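Local coordinates for conserved hypothetical protein (Sulfolobus solfataricus, PDB 2FNA) that is an AAA+ ATPase of unestablished cellular role that binds ADP and probably hydrolyses ATP, at residues E53-Y58 with V89-S94. Sequence-based numbering, arbitrary orientation.
Sequences ELNLPY and VKRLPS. With EDO (1,2-ethanediol), chain E.
The guanidinium of Arg-91 lies flat over a peptide bond rather than on a carboxylate: the backbone N of Pro-57 sits 3.7 Å from CZ, above the centre of the plane, with the carbonyl carbon of Leu-56 beside it. This surface contact belongs to the P-loop NTPase fold of the AAA+ domain, where the turn from helix 43-54 into edge strand 58-62 meets the last part of helix 74-91 and the loop that follows. Arginine suits the place because its long chain, leaving with CG anti to the backbone N (chi1 170°), can span the gap, pack its methylenes on proline and still deliver a planar donor. That donor, NH2, gives a hydrogen bond of 2.9 Å to Asn-55 O, approaching from above the carbonyl plane. Asparagine readily takes the positive phi (57°) with which Asn-55 leaves the helix, a turn that leaves its carbonyl within the arginine's reach. Pro-57, buried and also packed on Val-139 of the neighbouring strand, has no N-H on the flat peptide beneath the guanidinium, and its ring carbons CB and CD pack against the arginine; its CG also meets CD2 of Leu-92 at 4.3 Å. Beside the arginine chain, a 1,2-ethanediol, probably from the crystallisation liquor, accepts a hydrogen bond from Tyr-58 N through O2, 3.0 Å away. The broad Tyr-58 ring suits the edge strand by packing on Ile-140, and an alanine here would probably lose that packing and leave the diol freer to turn. Diol C1 stands over one ring face, offset toward the rim, 3.3 Å from Tyr-58 CE1.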
loop_
_atom_site.group_PDB
_atom_site.type_symbol
_atom_site.label_atom_id
_atom_site.label_comp_id
_atom_site.label_asym_id
_atom_site.label_seq_id
_atom_site.Cartn_x
_atom_site.Cartn_y
_atom_site.Cartn_z
ATOM N N GLU A 53 6.259 -18.360 -1.928
ATOM C CA GLU A 53 6.089 -19.459 -2.881
ATOM C C GLU A 53 7.174 -19.515 -3.977
ATOM O O GLU A 53 7.577 -20.597 -4.407
ATOM C CB GLU A 53 4.683 -19.445 -3.484
ATOM C CG GLU A 53 3.602 -19.901 -2.520
ATOM C CD GLU A 53 2.196 -19.828 -3.078
ATOM O OE1 GLU A 53 2.024 -19.573 -4.292
ATOM O OE2 GLU A 53 1.250 -20.002 -2.267
ATOM N N LEU A 54 7.628 -18.362 -4.447
ATOM C CA LEU A 54 8.680 -18.300 -5.474
ATOM C C LEU A 54 10.010 -18.803 -4.957
ATOM O O LEU A 54 10.805 -19.319 -5.733
ATOM C CB LEU A 54 8.868 -16.879 -6.008
ATOM C CG LEU A 54 7.764 -16.342 -6.923
ATOM C CD1 LEU A 54 7.951 -14.849 -7.177
ATOM C CD2 LEU A 54 7.722 -17.163 -8.222
ATOM N N ASN A 55 10.283 -18.640 -3.658
ATOM C CA ASN A 55 11.558 -19.152 -3.121
ATOM C C ASN A 55 12.732 -18.539 -3.898
ATOM O O ASN A 55 13.677 -19.215 -4.346
ATOM C CB ASN A 55 11.576 -20.695 -3.198
ATOM C CG ASN A 55 12.687 -21.326 -2.382
ATOM O OD1 ASN A 55 13.088 -20.800 -1.361
ATOM N ND2 ASN A 55 13.200 -22.456 -2.851
ATOM N N LEU A 56 12.662 -17.230 -4.063
ATOM C CA LEU A 56 13.737 -16.468 -4.685
ATOM C C LEU A 56 14.272 -15.476 -3.663
ATOM O O LEU A 56 13.510 -14.977 -2.837
ATOM C CB LEU A 56 13.251 -15.707 -5.931
ATOM C CG LEU A 56 12.983 -16.498 -7.222
ATOM C CD1 LEU A 56 12.262 -15.598 -8.223
ATOM C CD2 LEU A 56 14.252 -17.059 -7.803
ATOM N N PRO A 57 15.574 -15.148 -3.759
ATOM C CA PRO A 57 16.143 -14.134 -2.892
ATOM C C PRO A 57 15.379 -12.825 -3.065
ATOM O O PRO A 57 14.854 -12.537 -4.144
ATOM C CB PRO A 57 17.572 -13.971 -3.393
ATOM C CG PRO A 57 17.669 -14.739 -4.646
ATOM C CD PRO A 57 16.539 -15.667 -4.746
ATOM N N TYR A 58 15.294 -12.050 -2.003
ATOM C CA TYR A 58 14.546 -10.818 -2.062
ATOM C C TYR A 58 15.019 -9.834 -1.000
ATOM O O TYR A 58 15.694 -10.206 -0.009
ATOM C CB TYR A 58 13.048 -11.098 -1.903
ATOM C CG TYR A 58 12.651 -11.568 -0.516
ATOM C CD1 TYR A 58 12.689 -12.929 -0.173
ATOM C CD2 TYR A 58 12.255 -10.658 0.459
ATOM C CE1 TYR A 58 12.334 -13.373 1.121
ATOM C CE2 TYR A 58 11.907 -11.093 1.760
ATOM C CZ TYR A 58 11.939 -12.444 2.070
ATOM O OH TYR A 58 11.585 -12.843 3.333
ATOM N N VAL A 89 22.566 -11.193 2.181
ATOM C CA VAL A 89 23.909 -11.805 2.170
ATOM C C VAL A 89 23.895 -13.224 2.767
ATOM O O VAL A 89 24.542 -14.118 2.255
ATOM C CB VAL A 89 24.976 -10.931 2.890
ATOM C CG1 VAL A 89 25.069 -9.568 2.236
ATOM C CG2 VAL A 89 24.691 -10.798 4.389
ATOM N N LYS A 90 23.110 -13.423 3.821
ATOM C CA LYS A 90 22.899 -14.747 4.371
ATOM C C LYS A 90 22.377 -15.723 3.318
ATOM O O LYS A 90 22.787 -16.880 3.318
ATOM C CB LYS A 90 21.936 -14.700 5.559
ATOM C CG LYS A 90 22.499 -13.971 6.759
ATOM C CD LYS A 90 21.524 -13.968 7.919
ATOM C CE LYS A 90 22.218 -13.588 9.224
ATOM N NZ LYS A 90 21.254 -13.470 10.361
ATOM N N ARG A 91 21.478 -15.281 2.434
ATOM C CA ARG A 91 21.031 -16.128 1.315
ATOM C C ARG A 91 22.006 -16.140 0.139
ATOM O O ARG A 91 22.088 -17.139 -0.575
ATOM C CB ARG A 91 19.639 -15.735 0.797
ATOM C CG ARG A 91 19.267 -16.441 -0.531
ATOM C CD ARG A 91 17.854 -17.003 -0.560
ATOM N NE ARG A 91 17.646 -17.863 -1.736
ATOM C CZ ARG A 91 16.464 -18.353 -2.115
ATOM N NH1 ARG A 91 15.364 -18.085 -1.410
ATOM N NH2 ARG A 91 16.380 -19.116 -3.203
ATOM N N LEU A 92 22.715 -15.038 -0.093
ATOM C CA LEU A 92 23.631 -14.946 -1.235
ATOM C C LEU A 92 25.090 -14.802 -0.790
ATOM O O LEU A 92 25.651 -13.715 -0.853
ATOM C CB LEU A 92 23.237 -13.789 -2.172
ATOM C CG LEU A 92 21.948 -13.900 -3.012
ATOM C CD1 LEU A 92 21.778 -12.646 -3.863
ATOM C CD2 LEU A 92 21.895 -15.137 -3.914
ATOM N N PRO A 93 25.719 -15.920 -0.364
ATOM C CA PRO A 93 27.135 -15.950 0.010
ATOM C C PRO A 93 28.101 -15.055 -0.797
ATOM O O PRO A 93 28.990 -14.447 -0.197
ATOM C CB PRO A 93 27.496 -17.426 -0.186
ATOM C CG PRO A 93 26.267 -18.134 0.224
ATOM C CD PRO A 93 25.106 -17.252 -0.186
ATOM N N SER A 94 27.945 -14.984 -2.121
ATOM C CA SER A 94 28.876 -14.213 -2.972
ATOM C C SER A 94 28.531 -12.724 -3.060
ATOM O O SER A 94 29.182 -11.977 -3.800
ATOM C CB SER A 94 28.929 -14.793 -4.390
ATOM O OG SER A 94 27.675 -14.693 -5.047
HETATM C C1 EDO E . 15.270 -12.493 2.405
HETATM O O1 EDO E . 15.364 -11.786 3.648
HETATM C C2 EDO E . 16.646 -12.676 1.779
HETATM O O2 EDO E . 16.505 -13.299 0.488
#